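PDB 4HA6: pyridoxine 4-oxidase from Mesorhizobium loti, which oxidises the 4-hydroxymethyl group of pyridoxine, a form of vitamin B6, to give pyridoxal, as an FAD-dependent oxidase of the GMC oxidoreductase family using molecular oxygen. Local coordinates for residues R397-L402 / N428-M433; E421-T426 / D434-R439. One frame throughout, in Å; residues are numbered along the deposited sequence.

Contact 1 of 2, residues R397-L402 / N428-M433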
loop_
_atom_site.group_PDB
_atom_site.type_symbol
_atom_site.label_atom_id
_atom_site.label_comp_id
_atom_site.label_asym_id
_atom_site.label_seq_id
_atom_site.Cartn_x
_atom_site.Cartn_y
_atom_site.Cartn_z
ATOM N N ARG A 397 11.856 -18.363 1.046
ATOM C CA ARG A 397 10.558 -18.193 0.391
ATOM C C ARG A 397 10.653 -17.557 -1.014
ATOM O O ARG A 397 9.891 -17.929 -1.914
ATOM C CB ARG A 397 9.621 -17.356 1.272
ATOM C CG ARG A 397 9.075 -18.083 2.482
ATOM C CD ARG A 397 7.953 -19.022 2.050
ATOM N NE ARG A 397 7.430 -19.833 3.147
ATOM C CZ ARG A 397 7.676 -21.134 3.296
ATOM N NH1 ARG A 397 8.448 -21.781 2.417
ATOM N NH2 ARG A 397 7.148 -21.787 4.321
ATOM N N PHE A 398 11.561 -16.595 -1.200
ATOM C CA PHE A 398 11.745 -15.964 -2.516
ATOM C C PHE A 398 12.323 -16.941 -3.546
ATOM O O PHE A 398 12.070 -16.796 -4.743
ATOM C CB PHE A 398 12.659 -14.741 -2.420
ATOM C CG PHE A 398 11.984 -13.440 -2.790
ATOM C CD1 PHE A 398 11.611 -13.181 -4.104
ATOM C CD2 PHE A 398 11.744 -12.473 -1.825
ATOM C CE1 PHE A 398 10.980 -11.960 -4.445
ATOM C CE2 PHE A 398 11.119 -11.262 -2.149
ATOM C CZ PHE A 398 10.739 -11.008 -3.463
ATOM N N ARG A 399 13.122 -17.909 -3.088
ATOM C CA ARG A 399 13.540 -19.018 -3.951
ATOM C C ARG A 399 12.305 -19.805 -4.381
ATOM O O ARG A 399 12.162 -20.165 -5.556
ATOM C CB ARG A 399 14.509 -19.966 -3.234
ATOM C CG ARG A 399 15.892 -19.389 -2.985
ATOM C CD ARG A 399 16.810 -20.421 -2.336
ATOM N NE ARG A 399 17.812 -19.733 -1.525
ATOM C CZ ARG A 399 18.265 -20.172 -0.356
ATOM N NH1 ARG A 399 17.825 -21.325 0.157
ATOM N NH2 ARG A 399 19.176 -19.464 0.294
ATOM N N ARG A 400 11.420 -20.079 -3.429
ATOM C CA ARG A 400 10.188 -20.798 -3.748
ATOM C C ARG A 400 9.369 -19.997 -4.761
ATOM O O ARG A 400 8.787 -20.568 -5.700
ATOM C CB ARG A 400 9.371 -21.097 -2.487
ATOM C CG ARG A 400 10.111 -21.898 -1.391
ATOM C CD ARG A 400 10.398 -23.356 -1.784
ATOM N NE ARG A 400 11.576 -23.496 -2.647
ATOM C CZ ARG A 400 12.842 -23.479 -2.218
ATOM N NH1 ARG A 400 13.123 -23.328 -0.925
ATOM N NH2 ARG A 400 13.839 -23.608 -3.088
ATOM N N ALA A 401 9.357 -18.669 -4.609
ATOM C CA ALA A 401 8.548 -17.828 -5.505
ATOM C C ALA A 401 9.126 -17.858 -6.918
ATOM O O ALA A 401 8.381 -18.045 -7.892
ATOM C CB ALA A 401 8.455 -16.390 -4.994
ATOM N N LEU A 402 10.445 -17.662 -7.027
ATOM C CA LEU A 402 11.127 -17.713 -8.330
ATOM C C LEU A 402 10.893 -19.076 -8.952
ATOM O O LEU A 402 10.678 -19.201 -10.165
ATOM C CB LEU A 402 12.632 -17.545 -8.163
ATOM C CG LEU A 402 13.471 -16.830 -9.238
ATOM C CD1 LEU A 402 14.913 -17.301 -9.195
ATOM C CD2 LEU A 402 12.902 -16.898 -10.661
ATOM N N ASN A 428 22.421 -22.339 -10.969
ATOM C CA ASN A 428 22.681 -23.722 -10.585
ATOM C C ASN A 428 22.927 -23.943 -9.092
ATOM O O ASN A 428 23.504 -24.957 -8.700
ATOM C CB ASN A 428 23.824 -24.327 -11.430
ATOM C CG ASN A 428 24.894 -23.301 -11.825
ATOM O OD1 ASN A 428 24.672 -22.454 -12.702
ATOM N ND2 ASN A 428 26.068 -23.394 -11.199
ATOM N N SER A 429 22.465 -23.015 -8.259
ATOM C CA SER A 429 22.674 -23.132 -6.818
ATOM C C SER A 429 21.853 -22.115 -6.040
ATOM O O SER A 429 21.363 -21.135 -6.608
ATOM C CB SER A 429 24.148 -22.931 -6.476
ATOM O OG SER A 429 24.482 -21.550 -6.456
ATOM N N ALA A 430 21.731 -22.342 -4.734
ATOM C CA ALA A 430 21.020 -21.423 -3.847
ATOM C C ALA A 430 21.625 -20.026 -3.935
ATOM O O ALA A 430 20.901 -19.034 -4.084
ATOM C CB ALA A 430 21.067 -21.929 -2.412
ATOM N N ALA A 431 22.954 -19.957 -3.845
ATOM C CA ALA A 431 23.661 -18.673 -3.845
ATOM C C ALA A 431 23.446 -17.913 -5.149
ATOM O O ALA A 431 23.250 -16.690 -5.131
ATOM C CB ALA A 431 25.137 -18.870 -3.588
ATOM N N GLU A 432 23.508 -18.623 -6.280
ATOM C CA GLU A 432 23.274 -17.983 -7.575
ATOM C C GLU A 432 21.841 -17.470 -7.715
ATOM O O GLU A 432 21.604 -16.392 -8.280
ATOM C CB GLU A 432 23.609 -18.925 -8.738
ATOM C CG GLU A 432 25.103 -19.251 -8.860
ATOM C CD GLU A 432 25.445 -19.977 -10.156
ATOM O OE1 GLU A 432 26.640 -20.259 -10.376
ATOM O OE2 GLU A 432 24.522 -20.250 -10.954
ATOM N N MET A 433 20.885 -18.247 -7.223
ATOM C CA MET A 433 19.500 -17.803 -7.223
ATOM C C MET A 433 19.332 -16.603 -6.304
ATOM O O MET A 433 18.628 -15.640 -6.637
ATOM C CB MET A 433 18.596 -18.918 -6.738
ATOM C CG MET A 433 18.520 -20.096 -7.663
ATOM S SD MET A 433 16.815 -20.355 -8.137
ATOM C CE MET A 433 16.031 -20.117 -6.544
#
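M433 reaches from the first turns of helix 430-440 to helix 392-409 and ends in a methyl group laid against R399. Its CE stands 3.6 Å from CG of R399 and equally close to CB, so the thioether tip touches the aliphatic root of the arginine, well short of the charged end. The M433 side chain gets there by bending twice, at chi2 (-122°) and again at chi3 (-43°), which swings CE round toward the arginine while SD stays beside L402. There the sulfur meets the leucine through a single branch, CD1 of L402 lying 3.8 Å from SD of M433. Beyond CG the R399 chain runs out extended to NE and brings its guanidinium over A430, whose CB sits over the middle of one face, 3.9 Å from R399 CZ. The alanine methyl thus backs the flat cationic group, while the charge is met one turn further along the same helix, where NE forms a salt bridge with D434. With an alanine in place of R399, D434 would probably lose this partner, A430 would be uncovered and part of the wall against the M433 methyl would go. The start of helix 430-440 is closed by S429 at the N-cap, its OG accepting from the backbone N of E432 over 3.1 Å. E432 in turn reaches back, its OE2 taking the N-H of N428 from above the carboxylate plane in a nearly straight bond (169°). This is plain helix-to-helix packing away from the flavin and pyridoxamine sites: L402 also touches F436 and I437 further down helix 430-440, and on its sheet-facing side helix 392-409 rests through F398, A401 and L402 on strand 355-362.

Contact 2 of 2, residues E421-T426 / D434-R439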
loop_
_atom_site.group_PDB
_atom_site.type_symbol
_atom_site.label_atom_id
_atom_site.label_comp_id
_atom_site.label_asym_id
_atom_site.label_seq_id
_atom_site.Cartn_x
_atom_site.Cartn_y
_atom_site.Cartn_z
ATOM N N GLU A 421 13.133 -18.110 -22.122
ATOM C CA GLU A 421 13.416 -17.316 -20.930
ATOM C C GLU A 421 14.683 -16.506 -21.153
ATOM O O GLU A 421 15.692 -17.043 -21.625
ATOM C CB GLU A 421 13.609 -18.225 -19.712
ATOM C CG GLU A 421 13.720 -17.498 -18.376
ATOM C CD GLU A 421 14.025 -18.445 -17.215
ATOM O OE1 GLU A 421 13.080 -18.912 -16.548
ATOM O OE2 GLU A 421 15.215 -18.717 -16.964
ATOM N N LEU A 422 14.632 -15.218 -20.831
ATOM C CA LEU A 422 15.833 -14.388 -20.832
ATOM C C LEU A 422 16.463 -14.353 -19.421
ATOM O O LEU A 422 17.678 -14.451 -19.274
ATOM C CB LEU A 422 15.512 -12.976 -21.343
ATOM C CG LEU A 422 14.910 -12.908 -22.760
ATOM C CD1 LEU A 422 14.428 -11.497 -23.138
ATOM C CD2 LEU A 422 15.912 -13.407 -23.792
ATOM N N LEU A 423 15.630 -14.225 -18.392
ATOM C CA LEU A 423 16.107 -14.175 -17.000
ATOM C C LEU A 423 15.229 -15.068 -16.093
ATOM O O LEU A 423 13.998 -15.086 -16.240
ATOM C CB LEU A 423 16.096 -12.731 -16.483
ATOM C CG LEU A 423 16.835 -11.621 -17.233
ATOM C CD1 LEU A 423 16.503 -10.251 -16.640
ATOM C CD2 LEU A 423 18.338 -11.829 -17.210
ATOM N N PRO A 424 15.840 -15.774 -15.120
ATOM C CA PRO A 424 17.261 -15.728 -14.764
ATOM C C PRO A 424 18.115 -16.670 -15.584
ATOM O O PRO A 424 19.336 -16.610 -15.484
ATOM C CB PRO A 424 17.268 -16.198 -13.301
ATOM C CG PRO A 424 16.134 -17.147 -13.212
ATOM C CD PRO A 424 15.066 -16.588 -14.156
ATOM N N GLY A 425 17.500 -17.525 -16.389
ATOM C CA GLY A 425 18.293 -18.428 -17.199
ATOM C C GLY A 425 18.710 -19.647 -16.408
ATOM O O GLY A 425 17.867 -20.483 -16.081
ATOM N N THR A 426 19.999 -19.736 -16.071
ATOM C CA THR A 426 20.559 -20.968 -15.501
ATOM C C THR A 426 21.225 -20.862 -14.115
ATOM O O THR A 426 22.410 -21.190 -13.974
ATOM C CB THR A 426 21.588 -21.589 -16.477
ATOM O OG1 THR A 426 22.771 -20.778 -16.520
ATOM C CG2 THR A 426 20.998 -21.692 -17.876
ATOM N N ASP A 434 19.963 -16.671 -5.136
ATOM C CA ASP A 434 19.879 -15.582 -4.170
ATOM C C ASP A 434 20.426 -14.300 -4.793
ATOM O O ASP A 434 19.888 -13.214 -4.562
ATOM C CB ASP A 434 20.673 -15.925 -2.904
ATOM C CG ASP A 434 19.908 -16.844 -1.944
ATOM O OD1 ASP A 434 18.783 -17.290 -2.282
ATOM O OD2 ASP A 434 20.450 -17.134 -0.851
ATOM N N ASP A 435 21.488 -14.429 -5.589
ATOM C CA ASP A 435 22.143 -13.255 -6.175
ATOM C C ASP A 435 21.257 -12.618 -7.238
ATOM O O ASP A 435 21.090 -11.395 -7.280
ATOM C CB ASP A 435 23.510 -13.607 -6.784
ATOM C CG ASP A 435 24.221 -12.380 -7.351
ATOM O OD1 ASP A 435 24.562 -11.465 -6.565
ATOM O OD2 ASP A 435 24.426 -12.311 -8.583
ATOM N N PHE A 436 20.687 -13.450 -8.101
ATOM C CA PHE A 436 19.737 -12.943 -9.073
ATOM C C PHE A 436 18.549 -12.266 -8.388
ATOM O O PHE A 436 18.131 -11.167 -8.783
ATOM C CB PHE A 436 19.233 -14.056 -9.974
ATOM C CG PHE A 436 18.131 -13.614 -10.879
ATOM C CD1 PHE A 436 16.807 -13.889 -10.563
ATOM C CD2 PHE A 436 18.414 -12.893 -12.035
ATOM C CE1 PHE A 436 15.771 -13.461 -11.396
ATOM C CE2 PHE A 436 17.391 -12.469 -12.878
ATOM C CZ PHE A 436 16.064 -12.751 -12.553
ATOM N N ILE A 437 17.988 -12.920 -7.372
ATOM C CA ILE A 437 16.836 -12.349 -6.664
ATOM C C ILE A 437 17.195 -10.988 -6.044
ATOM O O ILE A 437 16.457 -10.012 -6.207
ATOM C CB ILE A 437 16.289 -13.335 -5.612
ATOM C CG1 ILE A 437 15.670 -14.555 -6.311
ATOM C CG2 ILE A 437 15.260 -12.667 -4.705
ATOM C CD1 ILE A 437 15.397 -15.739 -5.358
ATOM N N ALA A 438 18.348 -10.922 -5.374
ATOM C CA ALA A 438 18.823 -9.695 -4.724
ATOM C C ALA A 438 19.022 -8.549 -5.733
ATOM O O ALA A 438 18.807 -7.371 -5.418
ATOM C CB ALA A 438 20.131 -9.977 -3.968
ATOM N N ARG A 439 19.441 -8.907 -6.944
ATOM C CA ARG A 439 19.673 -7.932 -7.998
ATOM C C ARG A 439 18.369 -7.497 -8.657
ATOM O O ARG A 439 18.273 -6.370 -9.183
ATOM C CB ARG A 439 20.631 -8.512 -9.051
ATOM C CG ARG A 439 22.128 -8.372 -8.710
ATOM C CD ARG A 439 22.998 -9.447 -9.396
ATOM N NE ARG A 439 22.675 -9.647 -10.810
ATOM C CZ ARG A 439 22.575 -10.838 -11.410
ATOM N NH1 ARG A 439 22.770 -11.970 -10.737
ATOM N NH2 ARG A 439 22.271 -10.908 -12.700
#
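P424 lays its CB squarely on the ring of F436 in a CH-pi contact: the carbon is 3.4 Å from the centroid of the F436 ring and only 3° off the ring normal. All six ring carbons are therefore at nearly the same distance from CB, and the proline and phenylalanine side chains cross at about a right angle. F436 has CG anti to its backbone N (chi1 173°), a setting that sends the ring out from helix 430-440 and presents its face to the loop. The other apolar contact is looser: L423 CB approaches F436 CE2 obliquely at 3.8 Å, beside the proline. The peptide bond between L423 and P424 is cis, which probably helps both residues to point toward the ring. Segment 421-426 leaves strand 418-421, which pairs antiparallel with strand 293-302, and leads into helix 430-440, so the helix packs through F436 against its own lead-in loop, with L402 of helix 392-409 touching P424 and F436. This antiparallel sheet and its helices probably belong to the substrate-binding domain of the GMC fold, distinct from the Rossmann-type FAD-binding part. Between the two segments the contact is apolar; polar bonds lie within each segment or go to other parts of the chain. The N-H of G425 gives to OE2 of E421 over 2.6 Å, on the anti side of the carboxylate and tilted from its plane, in a bent bond (137°). The other oxygen of E421 pairs with R406, tying the loop's turn to helix 392-409. On the helix, R439 NH1 forms a salt bridge with OD2 of D435, 2.7 Å away one turn earlier. F347 touches L423 and R439, and its ring meets that of F436 with the planes well inclined.

Contacts 1 and 2 have centres about 9 Å apart and use successive parts of helix 430-440, contact 1 its first turn and contact 2 the turns that follow. Along the chain their segments alternate: 397-402, 421-426, 428-433, 434-439. Helix 392-409 therefore comes first, strand 418-421 and its loop next, and helix 430-440 then packs against helix 392-409 and against the loop after strand 418-421. The R399-D434 salt bridge, 2.7 Å from NE to OD1, joins the two contacts directly. Helix 430-440 is thus held by an earlier helix and by its own lead-in loop, beside the antiparallel sheet in a peripheral part of the probable substrate-binding domain.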